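Local coordinates for protein dihydropyrimidinase (Dictyostelium discoideum, PDB 2FTW) that catalyses the reversible, zinc-dependent hydrolytic ring opening of 5,6-dihydrouracil and 5,6-dihydrothymine, the second step of reductive pyrimidine breakdown, at residues A[172-177]-A[233-238]. Sequence-based numbering, arbitrary orientation.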
loop_
_atom_site.group_PDB
_atom_site.type_symbol
_atom_site.label_atom_id
_atom_site.label_comp_id
_atom_site.label_asym_id
_atom_site.label_seq_id
_atom_site.Cartn_x
_atom_site.Cartn_y
_atom_site.Cartn_z
ATOM N N GLN A 172 14.094 -25.862 3.532
ATOM C CA GLN A 172 14.130 -26.776 4.662
ATOM C C GLN A 172 15.413 -26.565 5.460
ATOM O O GLN A 172 15.411 -26.597 6.692
ATOM C CB GLN A 172 14.055 -28.207 4.137
ATOM C CG GLN A 172 13.715 -29.245 5.175
ATOM C CD GLN A 172 14.043 -30.647 4.708
ATOM O OE1 GLN A 172 15.184 -30.932 4.320
ATOM N NE2 GLN A 172 13.048 -31.535 4.747
ATOM N N GLU A 173 16.509 -26.366 4.736
ATOM C CA GLU A 173 17.793 -26.056 5.341
ATOM C C GLU A 173 17.747 -24.694 6.021
ATOM O O GLU A 173 18.133 -24.571 7.181
ATOM C CB GLU A 173 18.908 -26.088 4.293
ATOM C CG GLU A 173 19.204 -27.486 3.768
ATOM C CD GLU A 173 20.260 -27.496 2.667
ATOM O OE1 GLU A 173 20.153 -26.684 1.720
ATOM O OE2 GLU A 173 21.186 -28.341 2.740
ATOM N N MET A 174 17.257 -23.685 5.298
ATOM C CA MET A 174 17.152 -22.326 5.832
ATOM C C MET A 174 16.325 -22.324 7.121
ATOM O O MET A 174 16.695 -21.682 8.104
ATOM C CB MET A 174 16.553 -21.377 4.786
ATOM C CG MET A 174 16.257 -19.969 5.311
ATOM S SD MET A 174 15.898 -18.778 4.013
ATOM C CE MET A 174 17.543 -18.357 3.461
ATOM N N TYR A 175 15.222 -23.063 7.122
ATOM C CA TYR A 175 14.422 -23.206 8.329
ATOM C C TYR A 175 15.265 -23.641 9.533
ATOM O O TYR A 175 15.236 -22.987 10.564
ATOM C CB TYR A 175 13.313 -24.210 8.091
ATOM C CG TYR A 175 12.429 -24.510 9.278
ATOM C CD1 TYR A 175 11.543 -23.562 9.782
ATOM C CD2 TYR A 175 12.434 -25.771 9.853
ATOM C CE1 TYR A 175 10.701 -23.863 10.848
ATOM C CE2 TYR A 175 11.602 -26.080 10.911
ATOM C CZ TYR A 175 10.733 -25.127 11.405
ATOM O OH TYR A 175 9.913 -25.479 12.464
ATOM N N HIS A 176 16.002 -24.745 9.385
ATOM C CA HIS A 176 16.849 -25.288 10.452
ATOM C C HIS A 176 18.065 -24.427 10.842
ATOM O O HIS A 176 18.497 -24.422 12.001
ATOM C CB HIS A 176 17.280 -26.717 10.083
ATOM C CG HIS A 176 16.158 -27.701 10.178
ATOM N ND1 HIS A 176 15.609 -28.318 9.073
ATOM C CD2 HIS A 176 15.426 -28.116 11.242
ATOM C CE1 HIS A 176 14.609 -29.096 9.458
ATOM N NE2 HIS A 176 14.482 -28.999 10.769
ATOM N N ILE A 177 18.627 -23.722 9.870
ATOM C CA ILE A 177 19.715 -22.765 10.124
ATOM C C ILE A 177 19.241 -21.600 11.009
ATOM O O ILE A 177 19.954 -21.167 11.931
ATOM C CB ILE A 177 20.295 -22.233 8.777
ATOM C CG1 ILE A 177 21.026 -23.371 8.042
ATOM C CG2 ILE A 177 21.239 -21.071 9.011
ATOM C CD1 ILE A 177 21.353 -23.075 6.561
ATOM N N ILE A 233 12.047 -13.771 5.055
ATOM C CA ILE A 233 11.357 -13.163 6.178
ATOM C C ILE A 233 10.184 -14.044 6.687
ATOM O O ILE A 233 9.959 -14.157 7.892
ATOM C CB ILE A 233 10.832 -11.754 5.828
ATOM C CG1 ILE A 233 11.980 -10.835 5.375
ATOM C CG2 ILE A 233 10.158 -11.146 7.031
ATOM C CD1 ILE A 233 11.508 -9.465 4.867
ATOM N N VAL A 234 9.440 -14.656 5.781
ATOM C CA VAL A 234 8.303 -15.506 6.191
ATOM C C VAL A 234 8.779 -16.706 7.025
ATOM O O VAL A 234 8.162 -17.077 8.021
ATOM C CB VAL A 234 7.490 -15.975 4.947
ATOM C CG1 VAL A 234 6.596 -17.193 5.277
ATOM C CG2 VAL A 234 6.663 -14.810 4.412
ATOM N N ILE A 235 9.876 -17.319 6.591
ATOM C CA ILE A 235 10.490 -18.441 7.308
ATOM C C ILE A 235 11.037 -17.969 8.657
ATOM O O ILE A 235 10.836 -18.614 9.683
ATOM C CB ILE A 235 11.631 -19.079 6.464
ATOM C CG1 ILE A 235 11.036 -19.722 5.199
ATOM C CG2 ILE A 235 12.435 -20.108 7.286
ATOM C CD1 ILE A 235 12.075 -20.194 4.192
ATOM N N ALA A 236 11.729 -16.838 8.653
ATOM C CA ALA A 236 12.273 -16.278 9.885
ATOM C C ALA A 236 11.191 -15.877 10.890
ATOM O O ALA A 236 11.334 -16.090 12.107
ATOM C CB ALA A 236 13.152 -15.097 9.564
ATOM N N ASP A 237 10.108 -15.287 10.395
ATOM C CA ASP A 237 9.002 -14.932 11.276
ATOM C C ASP A 237 8.331 -16.179 11.895
ATOM O O ASP A 237 7.882 -16.133 13.049
ATOM C CB ASP A 237 7.981 -14.045 10.556
ATOM C CG ASP A 237 6.925 -13.492 11.498
ATOM O OD1 ASP A 237 7.285 -12.971 12.590
ATOM O OD2 ASP A 237 5.728 -13.587 11.154
ATOM N N SER A 238 8.281 -17.284 11.147
ATOM C CA SER A 238 7.705 -18.531 11.667
ATOM C C SER A 238 8.544 -19.116 12.804
ATOM O O SER A 238 8.013 -19.525 13.830
ATOM C CB SER A 238 7.546 -19.552 10.544
ATOM O OG SER A 238 6.703 -19.023 9.535
#
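Ile235 meets Met174 and Tyr175 where two helices on the outside of the (beta/alpha)8 barrel, 171-184 and 223-239, lie side by side in the amidohydrolase fold. The tight part is apolar, and the two branches of Ile235 divide the work. CG2, anti to the backbone N (CG1 at chi1 -66°), presses on the opposite backbone, 3.8 Å from Tyr175 CA. Here the two backbones are nearest, with Tyr175 CA and Ile235 CA 6.3 Å apart. The other branch ends at CD1, which lies 4.1 Å from Met174 SD, the two side chains crossing at about a right angle. With CG anti to its backbone N (chi1 173°), Met174 reaches across toward Ile235, and a bend at chi3 turns CE off that line. Its side chain also touches Cys159 and Met161, loop residues just after the carbamylated Lys158 that bridges the two zinc ions, and passes about 8 Å from the side chain of the zinc ligand His191. Phe178 and Asp171 add to the packing around Ile235.

On the looser, partly exposed side, the Tyr175 ring offers Ile235 CG2 its edge rather than a face, and the nearer side-chain approach is from Tyr175 CB, at 4.3 Å. Tyr175 CD2 lies over the centre of the His176 ring, 3.9 Å above its plane. A neighbouring subunit of the tetramer packs here, its Glu200 against Tyr175 and His176 and its Met197 against Ser238. The Ser238 hydroxyl turns back onto its own helix: in one of its two conformers OG donates to Val234 O at 2.9 Å, from the face of that carbonyl opposite the one reached by Ser238 N.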